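Local atomic coordinates of leucyl-trna synthetase (Plasmodium falciparum, PDB entry 5FOC), a protein that probably charges tRNA with leucine using ATP and is represented here by its editing domain, which probably deacylates wrongly charged tRNA. Residues 16-21 with 119-124; 22-27 with 216-221; 112-117 with 180-185; 139-144 with 222-227. The protein carries 2 engineered substitutions. All blocks are in the same frame, centred on the assembly; numbering follows the deposited sequence.

Interaction 1: 16-21 with 119-124; sequences SNVKDF and KKVIFL
Phe21 swings CG opposite its own backbone N (chi1 -171°) and Val121 does the same with CG1 (chi1 180°), which sets this methyl squarely over one face of the phenyl ring. CG1 of Val121 lies 3.5 Å from the ring centroid of Phe21, 10° off the normal, a clear CH-pi contact. The second methyl reaches back to the start of the helix, where Val121 CG2 meets Val18 CG1 at 4.0 Å. Further along the strand, Phe123 CE1 comes within 4.1 Å of Phe21 CE2, the two rings meeting at a slant. Asn17 is the N-cap of the helix: its OD1 takes Asp20 N at 2.9 Å, the donor lying above the carbonyl plane. Helix 18-35 starts against strand 120-127, which runs between strands 7-15 and 181-185. Helix 112-118 closes in beside it, with Phe115 on Phe21 and Val116 on Val18, and Leu149 of strand 146-152 also packs on Phe21.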
loop_
_atom_site.group_PDB
_atom_site.type_symbol
_atom_site.label_atom_id
_atom_site.label_comp_id
_atom_site.label_asym_id
_atom_site.label_seq_id
_atom_site.Cartn_x
_atom_site.Cartn_y
_atom_site.Cartn_z
ATOM N N SER A 16 -7.207 -0.599 -9.953
ATOM C CA SER A 16 -7.886 -1.214 -11.126
ATOM C C SER A 16 -9.055 -0.345 -11.606
ATOM O O SER A 16 -9.087 0.024 -12.762
ATOM C CB SER A 16 -8.376 -2.651 -10.797
ATOM O OG SER A 16 -7.367 -3.447 -10.183
ATOM N N ASN A 17 -9.963 0.007 -10.712
ATOM C CA ASN A 17 -11.147 0.813 -11.108
ATOM C C ASN A 17 -11.014 2.253 -10.737
ATOM O O ASN A 17 -11.556 2.730 -9.732
ATOM C CB ASN A 17 -12.460 0.230 -10.579
ATOM C CG ASN A 17 -13.721 0.772 -11.335
ATOM O OD1 ASN A 17 -13.816 1.943 -11.764
ATOM N ND2 ASN A 17 -14.699 -0.096 -11.480
ATOM N N VAL A 18 -10.332 2.950 -11.613
ATOM C CA VAL A 18 -10.088 4.361 -11.462
ATOM C C VAL A 18 -11.305 5.230 -11.520
ATOM O O VAL A 18 -11.402 6.225 -10.857
ATOM C CB VAL A 18 -8.921 4.876 -12.362
ATOM C CG1 VAL A 18 -7.557 4.302 -11.881
ATOM C CG2 VAL A 18 -9.165 4.676 -13.853
ATOM N N LYS A 19 -12.356 4.823 -12.279
ATOM C CA LYS A 19 -13.578 5.580 -12.193
ATOM C C LYS A 19 -14.264 5.519 -10.838
ATOM O O LYS A 19 -14.813 6.497 -10.392
ATOM C CB LYS A 19 -14.581 5.048 -13.279
ATOM C CG LYS A 19 -14.098 5.395 -14.667
ATOM C CD LYS A 19 -15.005 4.792 -15.779
ATOM C CE LYS A 19 -14.446 5.097 -17.159
ATOM N NZ LYS A 19 -15.437 4.671 -18.224
ATOM N N ASP A 20 -14.223 4.374 -10.160
ATOM C CA ASP A 20 -14.728 4.312 -8.769
ATOM C C ASP A 20 -13.838 5.154 -7.795
ATOM O O ASP A 20 -14.349 5.807 -6.880
ATOM C CB ASP A 20 -14.768 2.864 -8.252
ATOM C CG ASP A 20 -15.853 2.026 -8.912
ATOM O OD1 ASP A 20 -16.852 2.564 -9.482
ATOM O OD2 ASP A 20 -15.714 0.788 -8.828
ATOM N N PHE A 21 -12.532 5.152 -8.073
ATOM C CA PHE A 21 -11.644 6.021 -7.311
ATOM C C PHE A 21 -12.037 7.505 -7.482
ATOM O O PHE A 21 -12.076 8.264 -6.516
ATOM C CB PHE A 21 -10.175 5.794 -7.712
ATOM C CG PHE A 21 -9.151 6.526 -6.793
ATOM C CD1 PHE A 21 -8.781 7.833 -7.033
ATOM C CD2 PHE A 21 -8.623 5.859 -5.726
ATOM C CE1 PHE A 21 -7.890 8.503 -6.147
ATOM C CE2 PHE A 21 -7.702 6.515 -4.865
ATOM C CZ PHE A 21 -7.337 7.810 -5.110
ATOM N N LYS A 119 -3.424 10.691 -15.362
ATOM C CA LYS A 119 -2.520 10.244 -14.261
ATOM C C LYS A 119 -2.790 8.764 -13.938
ATOM O O LYS A 119 -3.930 8.257 -14.174
ATOM C CB LYS A 119 -2.774 11.066 -12.976
ATOM C CG LYS A 119 -2.662 12.558 -13.092
ATOM C CD LYS A 119 -1.394 13.030 -13.776
ATOM C CE LYS A 119 -1.310 14.531 -13.882
ATOM N NZ LYS A 119 -0.002 14.926 -14.488
ATOM N N LYS A 120 -1.785 8.075 -13.389
ATOM C CA LYS A 120 -1.950 6.757 -12.785
ATOM C C LYS A 120 -2.246 6.970 -11.308
ATOM O O LYS A 120 -1.690 7.881 -10.686
ATOM C CB LYS A 120 -0.714 5.886 -12.966
ATOM C CG LYS A 120 -0.318 5.598 -14.394
ATOM C CD LYS A 120 0.640 4.424 -14.430
ATOM C CE LYS A 120 1.242 4.143 -15.799
ATOM N NZ LYS A 120 2.138 2.952 -15.675
ATOM N N VAL A 121 -3.132 6.166 -10.750
ATOM C CA VAL A 121 -3.479 6.264 -9.326
ATOM C C VAL A 121 -2.795 5.131 -8.601
ATOM O O VAL A 121 -3.037 3.974 -8.873
ATOM C CB VAL A 121 -4.985 6.224 -9.044
ATOM C CG1 VAL A 121 -5.240 6.324 -7.542
ATOM C CG2 VAL A 121 -5.757 7.288 -9.848
ATOM N N ILE A 122 -1.887 5.477 -7.645
ATOM C CA ILE A 122 -1.013 4.486 -7.097
ATOM C C ILE A 122 -0.967 4.628 -5.563
ATOM O O ILE A 122 -0.611 5.740 -5.077
ATOM C CB ILE A 122 0.429 4.610 -7.660
ATOM C CG1 ILE A 122 0.478 4.350 -9.166
ATOM C CG2 ILE A 122 1.414 3.706 -6.897
ATOM C CD1 ILE A 122 1.745 4.779 -9.836
ATOM N N PHE A 123 -1.330 3.569 -4.846
ATOM C CA PHE A 123 -1.064 3.440 -3.394
ATOM C C PHE A 123 0.397 3.042 -3.266
ATOM O O PHE A 123 0.912 2.199 -3.912
ATOM C CB PHE A 123 -1.991 2.396 -2.737
ATOM C CG PHE A 123 -3.414 2.842 -2.568
ATOM C CD1 PHE A 123 -4.300 2.821 -3.657
ATOM C CD2 PHE A 123 -3.896 3.273 -1.360
ATOM C CE1 PHE A 123 -5.628 3.217 -3.465
ATOM C CE2 PHE A 123 -5.189 3.690 -1.181
ATOM C CZ PHE A 123 -6.079 3.641 -2.237
ATOM N N LEU A 124 1.099 3.718 -2.299
ATOM C CA LEU A 124 2.505 3.363 -2.103
ATOM C C LEU A 124 2.596 2.383 -0.929
ATOM O O LEU A 124 2.449 2.805 0.232
ATOM C CB LEU A 124 3.320 4.623 -1.844
ATOM C CG LEU A 124 3.593 5.549 -3.013
ATOM C CD1 LEU A 124 4.242 6.863 -2.572
ATOM C CD2 LEU A 124 4.463 4.852 -4.033
#

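Interaction 2: 22-27 with 216-221; sequences YSIFMN and NKIKGE
Phe25 offers Asn216 two things at once: the face of its ring and its backbone carbonyl. This is helix-on-sheet packing, with helix 18-35 lying across strand 216-219; the axes of the two short segments pass 9.3 Å apart at 102°. Asn216 ND2 sits above the centre of the Phe25 ring, 3.5 Å from its plane; the amide plane stands nearly upright on the ring, with CB toward the CD2-CE2 side. From there the same nitrogen also makes a weak, strongly bent hydrogen bond of 3.1 Å to Phe25 O. Ile218, two residues on along the strand, fills the next place: its CD1 lies 4.3 Å from Phe25 CA, and its CG2 is 4.4 Å from Ile24 CG2, a loose apolar touch.

Around this first shell, Met26 SD lies in the plane of the Phe25 ring at its edge, while Phe115 and Leu149 pack on the same side chain. Strand 216-219 pairs with strand 146-152 through backbone hydrogen bonds between Asn216 and Leu149 and between Ile218 and Tyr147. Lys217 carries its side chain off to cation-pi contacts with Phe94 and Tyr146. The rotation of the Asn216 amide is steadied from its other end, where OD1 accepts Lys217 N at 3.0 Å with a C=O...N angle of only 98°.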
loop_
_atom_site.group_PDB
_atom_site.type_symbol
_atom_site.label_atom_id
_atom_site.label_comp_id
_atom_site.label_asym_id
_atom_site.label_seq_id
_atom_site.Cartn_x
_atom_site.Cartn_y
_atom_site.Cartn_z
ATOM N N TYR A 22 -12.295 7.936 -8.723
ATOM C CA TYR A 22 -12.796 9.285 -8.975
ATOM C C TYR A 22 -14.097 9.607 -8.186
ATOM O O TYR A 22 -14.271 10.720 -7.707
ATOM C CB TYR A 22 -13.068 9.432 -10.488
ATOM C CG TYR A 22 -13.662 10.732 -10.927
ATOM C CD1 TYR A 22 -13.130 11.961 -10.547
ATOM C CD2 TYR A 22 -14.775 10.746 -11.819
ATOM C CE1 TYR A 22 -13.691 13.145 -10.980
ATOM C CE2 TYR A 22 -15.307 11.919 -12.248
ATOM C CZ TYR A 22 -14.798 13.117 -11.850
ATOM O OH TYR A 22 -15.326 14.305 -12.284
ATOM N N SER A 23 -15.052 8.662 -8.133
ATOM C CA SER A 23 -16.281 8.873 -7.334
ATOM C C SER A 23 -15.939 9.122 -5.850
ATOM O O SER A 23 -16.474 10.041 -5.226
ATOM C CB SER A 23 -17.209 7.677 -7.402
ATOM O OG SER A 23 -17.562 7.483 -8.731
ATOM N N ILE A 24 -15.057 8.267 -5.323
ATOM C CA ILE A 24 -14.590 8.419 -3.941
ATOM C C ILE A 24 -13.947 9.804 -3.733
ATOM O O ILE A 24 -14.313 10.513 -2.791
ATOM C CB ILE A 24 -13.629 7.270 -3.524
ATOM C CG1 ILE A 24 -14.337 5.907 -3.488
ATOM C CG2 ILE A 24 -12.977 7.572 -2.155
ATOM C CD1 ILE A 24 -13.391 4.711 -3.471
ATOM N N PHE A 25 -13.109 10.205 -4.676
ATOM C CA PHE A 25 -12.414 11.493 -4.659
ATOM C C PHE A 25 -13.408 12.644 -4.606
ATOM O O PHE A 25 -13.344 13.540 -3.755
ATOM C CB PHE A 25 -11.420 11.560 -5.824
ATOM C CG PHE A 25 -10.644 12.847 -5.947
ATOM C CD1 PHE A 25 -11.192 14.015 -6.433
ATOM C CD2 PHE A 25 -9.318 12.893 -5.472
ATOM C CE1 PHE A 25 -10.473 15.200 -6.542
ATOM C CE2 PHE A 25 -8.612 14.069 -5.590
ATOM C CZ PHE A 25 -9.158 15.217 -6.053
ATOM N N MET A 26 -14.378 12.670 -5.543
ATOM C CA MET A 26 -15.312 13.772 -5.585
ATOM C C MET A 26 -16.289 13.755 -4.414
ATOM O O MET A 26 -16.728 14.810 -3.968
ATOM C CB MET A 26 -16.085 13.778 -6.953
ATOM C CG MET A 26 -15.162 14.078 -8.122
ATOM S SD MET A 26 -14.171 15.594 -7.959
ATOM C CE MET A 26 -15.388 16.824 -7.504
ATOM N N ASN A 27 -16.625 12.567 -3.909
ATOM C CA ASN A 27 -17.439 12.479 -2.694
ATOM C C ASN A 27 -16.736 13.196 -1.517
ATOM O O ASN A 27 -17.367 13.954 -0.774
ATOM C CB ASN A 27 -17.737 11.013 -2.297
ATOM C CG ASN A 27 -18.783 10.365 -3.190
ATOM O OD1 ASN A 27 -19.542 11.053 -3.857
ATOM N ND2 ASN A 27 -18.817 9.028 -3.209
ATOM N N ASN A 216 -6.245 15.750 -1.986
ATOM C CA ASN A 216 -7.290 15.312 -1.104
ATOM C C ASN A 216 -6.689 14.612 0.110
ATOM O O ASN A 216 -5.521 14.196 0.101
ATOM C CB ASN A 216 -8.275 14.351 -1.862
ATOM C CG ASN A 216 -9.706 14.625 -1.542
ATOM O OD1 ASN A 216 -10.047 15.121 -0.484
ATOM N ND2 ASN A 216 -10.601 14.301 -2.533
ATOM N N LYS A 217 -7.540 14.458 1.119
ATOM C CA LYS A 217 -7.224 13.753 2.352
ATOM C C LYS A 217 -8.462 12.915 2.672
ATOM O O LYS A 217 -9.551 13.465 2.853
ATOM C CB LYS A 217 -6.897 14.759 3.463
ATOM C CG LYS A 217 -6.662 14.118 4.782
ATOM C CD LYS A 217 -6.384 15.153 5.852
ATOM C CE LYS A 217 -7.661 15.676 6.467
ATOM N NZ LYS A 217 -7.298 16.641 7.549
ATOM N N ILE A 218 -8.296 11.592 2.682
ATOM C CA ILE A 218 -9.420 10.662 2.726
ATOM C C ILE A 218 -9.198 9.573 3.792
ATOM O O ILE A 218 -8.126 8.933 3.832
ATOM C CB ILE A 218 -9.713 10.074 1.298
ATOM C CG1 ILE A 218 -9.955 11.202 0.296
ATOM C CG2 ILE A 218 -10.849 9.098 1.356
ATOM C CD1 ILE A 218 -10.097 10.746 -1.153
ATOM N N LYS A 219 -10.204 9.345 4.639
ATOM C CA LYS A 219 -10.097 8.273 5.654
ATOM C C LYS A 219 -9.999 6.928 4.957
ATOM O O LYS A 219 -10.664 6.689 3.924
ATOM C CB LYS A 219 -11.238 8.275 6.672
ATOM C CG LYS A 219 -10.840 8.793 8.059
ATOM C CD LYS A 219 -11.987 8.702 9.062
ATOM C CE LYS A 219 -12.286 7.274 9.499
ATOM N NZ LYS A 219 -13.699 7.142 9.950
ATOM N N GLY A 220 -9.168 6.054 5.466
ATOM C CA GLY A 220 -8.866 4.786 4.834
ATOM C C GLY A 220 -10.078 3.905 4.591
ATOM O O GLY A 220 -10.103 3.173 3.605
ATOM N N GLU A 221 -11.073 4.010 5.468
ATOM C CA GLU A 221 -12.299 3.217 5.371
ATOM C C GLU A 221 -12.945 3.359 3.984
ATOM O O GLU A 221 -13.554 2.420 3.452
ATOM C CB GLU A 221 -13.296 3.583 6.468
ATOM C CG GLU A 221 -13.791 5.006 6.505
ATOM C CD GLU A 221 -14.916 5.220 7.521
ATOM O OE1 GLU A 221 -15.685 4.299 7.840
ATOM O OE2 GLU A 221 -15.067 6.342 7.988
#

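Interaction 3: 112-117 with 180-185; sequences EDFFVK and PNIYVC
Phe114 and Phe115, neighbours in the helix, adopt different first torsions and still bring their rings to one methyl, Ile182 CD1. In Phe114 the ring carbon CG stands opposite the backbone N (chi1 -161°); in Phe115 it stands opposite the carbonyl carbon instead (chi1 -56°). Phe114 CD2 comes over one face of the Phe115 ring, 4.1 Å above its plane and displaced toward the rim. The extended CG1-CD1 arm of Ile182 (chi2 159°) ends against the CD2-CE2 sides of both rings. Its CD1 is 3.7 Å from Phe114 CE2 and 3.9 Å from Phe115 CE2, in both cases at a slant to the ring.

Asn181 and Tyr183, on either side of Ile182 in sequence, form a polar pair of their own. Asn181 CB lies over the Tyr183 ring, displaced toward the rim, while its ND2 donates to Tyr183 OH at 3.0 Å, nearly straight and in the amide plane. That hydroxyl has a second partner in Phe153 O, and ND2 a second in Asp154 OD1. Leu151 of strand 146-152 also touches both Phe114 and Ile182. The whole is a short helix, with a wider pi-type turn at 114-117, packed by aromatic side chains onto strand 181-185 of the mixed sheet of the editing domain.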
loop_
_atom_site.group_PDB
_atom_site.type_symbol
_atom_site.label_atom_id
_atom_site.label_comp_id
_atom_site.label_asym_id
_atom_site.label_seq_id
_atom_site.Cartn_x
_atom_site.Cartn_y
_atom_site.Cartn_z
ATOM N N GLU A 112 -13.046 13.544 -14.510
ATOM C CA GLU A 112 -12.782 12.126 -14.704
ATOM C C GLU A 112 -11.497 11.847 -15.491
ATOM O O GLU A 112 -10.803 10.855 -15.210
ATOM C CB GLU A 112 -13.961 11.488 -15.505
ATOM C CG GLU A 112 -13.954 9.975 -15.465
ATOM C CD GLU A 112 -14.805 9.379 -16.593
ATOM O OE1 GLU A 112 -14.432 9.607 -17.763
ATOM O OE2 GLU A 112 -15.827 8.723 -16.306
ATOM N N ASP A 113 -11.194 12.695 -16.485
ATOM C CA ASP A 113 -10.015 12.530 -17.368
ATOM C C ASP A 113 -8.721 12.517 -16.525
ATOM O O ASP A 113 -7.775 11.835 -16.860
ATOM C CB ASP A 113 -9.884 13.670 -18.381
ATOM C CG ASP A 113 -10.830 13.564 -19.583
ATOM O OD1 ASP A 113 -11.398 12.484 -19.835
ATOM O OD2 ASP A 113 -10.943 14.593 -20.275
ATOM N N PHE A 114 -8.722 13.273 -15.449
ATOM C CA PHE A 114 -7.517 13.310 -14.621
ATOM C C PHE A 114 -7.145 11.944 -14.063
ATOM O O PHE A 114 -5.958 11.592 -14.010
ATOM C CB PHE A 114 -7.694 14.291 -13.493
ATOM C CG PHE A 114 -6.410 14.749 -12.872
ATOM C CD1 PHE A 114 -5.547 15.574 -13.574
ATOM C CD2 PHE A 114 -6.099 14.398 -11.591
ATOM C CE1 PHE A 114 -4.393 16.088 -13.005
ATOM C CE2 PHE A 114 -4.914 14.861 -11.015
ATOM C CZ PHE A 114 -4.066 15.701 -11.728
ATOM N N PHE A 115 -8.139 11.171 -13.629
ATOM C CA PHE A 115 -7.956 9.862 -13.028
ATOM C C PHE A 115 -7.941 8.713 -14.029
ATOM O O PHE A 115 -7.370 7.656 -13.716
ATOM C CB PHE A 115 -9.031 9.626 -11.992
ATOM C CG PHE A 115 -9.060 10.685 -10.953
ATOM C CD1 PHE A 115 -9.715 11.897 -11.162
ATOM C CD2 PHE A 115 -8.371 10.503 -9.762
ATOM C CE1 PHE A 115 -9.683 12.908 -10.194
ATOM C CE2 PHE A 115 -8.345 11.500 -8.790
ATOM C CZ PHE A 115 -8.973 12.699 -8.991
ATOM N N VAL A 116 -8.592 8.894 -15.188
ATOM C CA VAL A 116 -8.669 7.855 -16.224
ATOM C C VAL A 116 -7.591 8.006 -17.320
ATOM O O VAL A 116 -7.006 7.020 -17.750
ATOM C CB VAL A 116 -10.077 7.814 -16.889
ATOM C CG1 VAL A 116 -10.110 6.772 -18.009
ATOM C CG2 VAL A 116 -11.124 7.496 -15.845
ATOM N N LYS A 117 -7.364 9.229 -17.796
ATOM C CA LYS A 117 -6.451 9.461 -18.913
ATOM C C LYS A 117 -5.113 10.064 -18.489
ATOM O O LYS A 117 -4.066 9.620 -18.965
ATOM C CB LYS A 117 -7.110 10.366 -19.928
ATOM C CG LYS A 117 -8.314 9.747 -20.645
ATOM C CD LYS A 117 -8.600 10.540 -21.906
ATOM C CE LYS A 117 -9.991 10.297 -22.456
ATOM N NZ LYS A 117 -10.213 11.313 -23.506
ATOM N N PRO A 180 3.435 12.268 -13.222
ATOM C CA PRO A 180 2.355 11.458 -13.892
ATOM C C PRO A 180 1.512 10.625 -12.961
ATOM O O PRO A 180 0.531 10.017 -13.409
ATOM C CB PRO A 180 3.159 10.523 -14.789
ATOM C CG PRO A 180 4.434 10.327 -14.028
ATOM C CD PRO A 180 4.764 11.693 -13.504
ATOM N N ASN A 181 1.868 10.524 -11.683
ATOM C CA ASN A 181 1.210 9.603 -10.747
ATOM C C ASN A 181 0.557 10.342 -9.609
ATOM O O ASN A 181 1.162 11.305 -9.059
ATOM C CB ASN A 181 2.246 8.602 -10.165
ATOM C CG ASN A 181 2.919 7.778 -11.238
ATOM O OD1 ASN A 181 2.370 7.631 -12.340
ATOM N ND2 ASN A 181 4.097 7.247 -10.961
ATOM N N ILE A 182 -0.669 9.945 -9.265
ATOM C CA ILE A 182 -1.319 10.343 -8.050
ATOM C C ILE A 182 -0.943 9.296 -7.029
ATOM O O ILE A 182 -1.384 8.187 -7.109
ATOM C CB ILE A 182 -2.844 10.434 -8.177
ATOM C CG1 ILE A 182 -3.203 11.533 -9.155
ATOM C CG2 ILE A 182 -3.475 10.703 -6.835
ATOM C CD1 ILE A 182 -4.589 11.403 -9.731
ATOM N N TYR A 183 -0.126 9.675 -6.014
ATOM C CA TYR A 183 0.164 8.785 -4.914
ATOM C C TYR A 183 -0.724 8.941 -3.707
ATOM O O TYR A 183 -1.121 10.041 -3.381
ATOM C CB TYR A 183 1.629 8.980 -4.483
ATOM C CG TYR A 183 2.666 8.538 -5.492
ATOM C CD1 TYR A 183 2.611 7.259 -6.086
ATOM C CD2 TYR A 183 3.693 9.401 -5.925
ATOM C CE1 TYR A 183 3.570 6.841 -7.004
ATOM C CE2 TYR A 183 4.649 8.987 -6.857
ATOM C CZ TYR A 183 4.598 7.704 -7.394
ATOM O OH TYR A 183 5.470 7.206 -8.326
ATOM N N VAL A 184 -1.075 7.812 -3.090
ATOM C CA VAL A 184 -1.819 7.787 -1.861
ATOM C C VAL A 184 -0.848 7.288 -0.770
ATOM O O VAL A 184 -0.223 6.215 -0.912
ATOM C CB VAL A 184 -3.020 6.819 -1.882
ATOM C CG1 VAL A 184 -3.852 6.987 -0.643
ATOM C CG2 VAL A 184 -3.896 7.090 -3.126
ATOM N N CYS A 185 -0.788 8.045 0.316
ATOM C CA CYS A 185 0.213 7.754 1.394
ATOM C C CYS A 185 -0.144 8.519 2.651
ATOM O O CYS A 185 -0.913 9.462 2.640
ATOM C CB CYS A 185 1.587 8.132 0.903
ATOM S SG CYS A 185 1.773 9.866 0.430
#

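Interaction 4: 139-144 with 222-227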
loop_
_atom_site.group_PDB
_atom_site.type_symbol
_atom_site.label_atom_id
_atom_site.label_comp_id
_atom_site.label_asym_id
_atom_site.label_seq_id
_atom_site.Cartn_x
_atom_site.Cartn_y
_atom_site.Cartn_z
ATOM N N THR A 139 -4.291 -5.703 -0.191
ATOM C CA THR A 139 -3.582 -4.489 0.213
ATOM C C THR A 139 -4.217 -4.010 1.501
ATOM O O THR A 139 -5.400 -3.832 1.608
ATOM C CB THR A 139 -3.706 -3.413 -0.904
ATOM O OG1 THR A 139 -3.038 -3.874 -2.077
ATOM C CG2 THR A 139 -3.182 -2.062 -0.425
ATOM N N PHE A 140 -3.416 -3.797 2.541
ATOM C CA PHE A 140 -3.951 -3.329 3.795
ATOM C C PHE A 140 -3.748 -1.825 4.017
ATOM O O PHE A 140 -2.706 -1.248 3.612
ATOM C CB PHE A 140 -3.296 -4.000 5.006
ATOM C CG PHE A 140 -3.573 -5.454 5.192
ATOM C CD1 PHE A 140 -4.881 -5.939 5.360
ATOM C CD2 PHE A 140 -2.507 -6.350 5.346
ATOM C CE1 PHE A 140 -5.092 -7.308 5.636
ATOM C CE2 PHE A 140 -2.716 -7.678 5.618
ATOM C CZ PHE A 140 -4.020 -8.171 5.738
ATOM N N ILE A 141 -4.768 -1.231 4.625
ATOM C CA ILE A 141 -4.810 0.192 4.964
ATOM C C ILE A 141 -5.419 0.362 6.335
ATOM O O ILE A 141 -6.156 -0.500 6.804
ATOM C CB ILE A 141 -5.588 0.985 3.885
ATOM C CG1 ILE A 141 -5.269 2.453 3.901
ATOM C CG2 ILE A 141 -7.085 0.771 4.008
ATOM C CD1 ILE A 141 -5.734 3.222 2.668
ATOM N N ASN A 142 -5.035 1.433 7.046
ATOM C CA ASN A 142 -5.665 1.673 8.320
ATOM C C ASN A 142 -6.982 2.392 8.108
ATOM O O ASN A 142 -6.959 3.510 7.647
ATOM C CB ASN A 142 -4.735 2.462 9.252
ATOM C CG ASN A 142 -5.271 2.579 10.663
ATOM O OD1 ASN A 142 -6.457 2.707 10.908
ATOM N ND2 ASN A 142 -4.361 2.535 11.624
ATOM N N PRO A 143 -8.128 1.734 8.404
ATOM C CA PRO A 143 -9.434 2.324 8.029
ATOM C C PRO A 143 -9.796 3.596 8.826
ATOM O O PRO A 143 -10.575 4.424 8.377
ATOM C CB PRO A 143 -10.407 1.180 8.347
ATOM C CG PRO A 143 -9.752 0.429 9.469
ATOM C CD PRO A 143 -8.300 0.464 9.132
ATOM N N ASN A 144 -9.161 3.785 9.984
ATOM C CA ASN A 144 -9.501 4.846 10.901
ATOM C C ASN A 144 -8.667 6.109 10.750
ATOM O O ASN A 144 -8.873 7.066 11.499
ATOM C CB ASN A 144 -9.380 4.273 12.332
ATOM C CG ASN A 144 -10.438 3.205 12.592
ATOM O OD1 ASN A 144 -11.566 3.363 12.171
ATOM N ND2 ASN A 144 -10.083 2.133 13.254
ATOM N N HIS A 222 -12.790 4.529 3.396
ATOM C CA HIS A 222 -13.420 4.803 2.108
ATOM C C HIS A 222 -12.802 4.084 0.942
ATOM O O HIS A 222 -13.444 3.919 -0.137
ATOM C CB HIS A 222 -13.471 6.276 1.840
ATOM C CG HIS A 222 -14.286 7.008 2.834
ATOM N ND1 HIS A 222 -15.606 6.711 3.068
ATOM C CD2 HIS A 222 -13.957 7.983 3.716
ATOM C CE1 HIS A 222 -16.079 7.510 3.998
ATOM N NE2 HIS A 222 -15.086 8.267 4.434
ATOM N N PHE A 223 -11.597 3.591 1.117
ATOM C CA PHE A 223 -10.901 2.815 0.100
ATOM C C PHE A 223 -11.055 1.310 0.229
ATOM O O PHE A 223 -10.631 0.568 -0.680
ATOM C CB PHE A 223 -9.428 3.140 0.099
ATOM C CG PHE A 223 -9.098 4.583 -0.170
ATOM C CD1 PHE A 223 -9.516 5.232 -1.332
ATOM C CD2 PHE A 223 -8.287 5.296 0.710
ATOM C CE1 PHE A 223 -9.144 6.548 -1.576
ATOM C CE2 PHE A 223 -7.938 6.609 0.470
ATOM C CZ PHE A 223 -8.340 7.235 -0.663
ATOM N N VAL A 224 -11.621 0.866 1.358
ATOM C CA VAL A 224 -11.783 -0.554 1.614
ATOM C C VAL A 224 -12.688 -1.141 0.541
ATOM O O VAL A 224 -13.746 -0.620 0.245
ATOM C CB VAL A 224 -12.273 -0.843 3.048
ATOM C CG1 VAL A 224 -12.603 -2.307 3.261
ATOM C CG2 VAL A 224 -11.140 -0.454 4.014
ATOM N N GLY A 225 -12.193 -2.202 -0.077
ATOM C CA GLY A 225 -12.938 -2.903 -1.172
ATOM C C GLY A 225 -12.481 -2.543 -2.586
ATOM O O GLY A 225 -12.780 -3.257 -3.550
ATOM N N LEU A 226 -11.777 -1.415 -2.764
ATOM C CA LEU A 226 -11.171 -1.095 -4.035
ATOM C C LEU A 226 -10.253 -2.204 -4.487
ATOM O O LEU A 226 -9.512 -2.805 -3.689
ATOM C CB LEU A 226 -10.334 0.179 -4.007
ATOM C CG LEU A 226 -10.949 1.550 -4.100
ATOM C CD1 LEU A 226 -9.846 2.608 -4.143
ATOM C CD2 LEU A 226 -11.749 1.649 -5.376
ATOM N N GLU A 227 -10.246 -2.439 -5.783
ATOM C CA GLU A 227 -9.389 -3.459 -6.367
ATOM C C GLU A 227 -8.073 -2.791 -6.762
ATOM O O GLU A 227 -8.049 -1.740 -7.399
ATOM C CB GLU A 227 -10.143 -4.106 -7.594
ATOM C CG GLU A 227 -9.356 -5.283 -8.154
ATOM C CD GLU A 227 -9.963 -5.871 -9.430
ATOM O OE1 GLU A 227 -10.640 -5.109 -10.119
ATOM O OE2 GLU A 227 -9.706 -7.041 -9.729
#
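Phe223 O accepts Leu226 N at 3.1 Å, closing the type II beta turn that carries both side chains Phe223 and Val224 to Ile141. Gly225 takes the third position of the turn with a positive phi of 100°, as is common for glycine there. Ile141 is the strand's whole share of the close packing and uses both of its branches. CG1 lies opposite the backbone N (chi1 -160°), which sends CD1 out to Phe223 CD2 at 3.8 Å; it comes in at a slant to that ring. The other branch, CG2, is left between the backbone N and the carbonyl carbon and meets Val224 CG2 at 4.2 Å.

Right after Ile141 the chain leaves the strand, and Asn142 shapes the bend: its OD1 accepts Asn144 N at 3.1 Å, an Asx turn with Pro143 in the middle. Asn142 is held from other parts of the chain too, its ND2 by Ile246 O and its backbone N by the hydroxyl of Tyr147. Beyond the pair, Phe223 meets Phe123 edge-to-face and touches Ile24 of helix 18-35, and Val224 rests on Pro242 and Tyr283. The arrangement is that of a turn between two strands, 216-219 and 227-229, tucked with its apolar side chains against the end of strand 138-141 in the mixed sheet of the editing domain.

Overall arrangement
Helix 18-35 supplies interactions 1 and 2 from consecutive segments, about 11 Å between centres, and all four contacts reach the same mixed sheet. Interactions 1 and 3 lie closest, about 6 Å between centres: strands 120-127 and 181-185 run side by side, with Ile182 N 2.7 Å from Lys120 O and Ile182 O 2.8 Å from Ile122 N. Phe115 of interaction 3 joins interaction 2, its CZ 3.5 Å from Phe25 CG. Phe223 plays a similar part for interaction 4, its CE1 3.6 Å from Phe21 CE2 and its CZ 3.7 Å from Ile218 CB. Interactions 3 and 4, about 17 Å apart by centres, barely touch, through Val184 and Phe223.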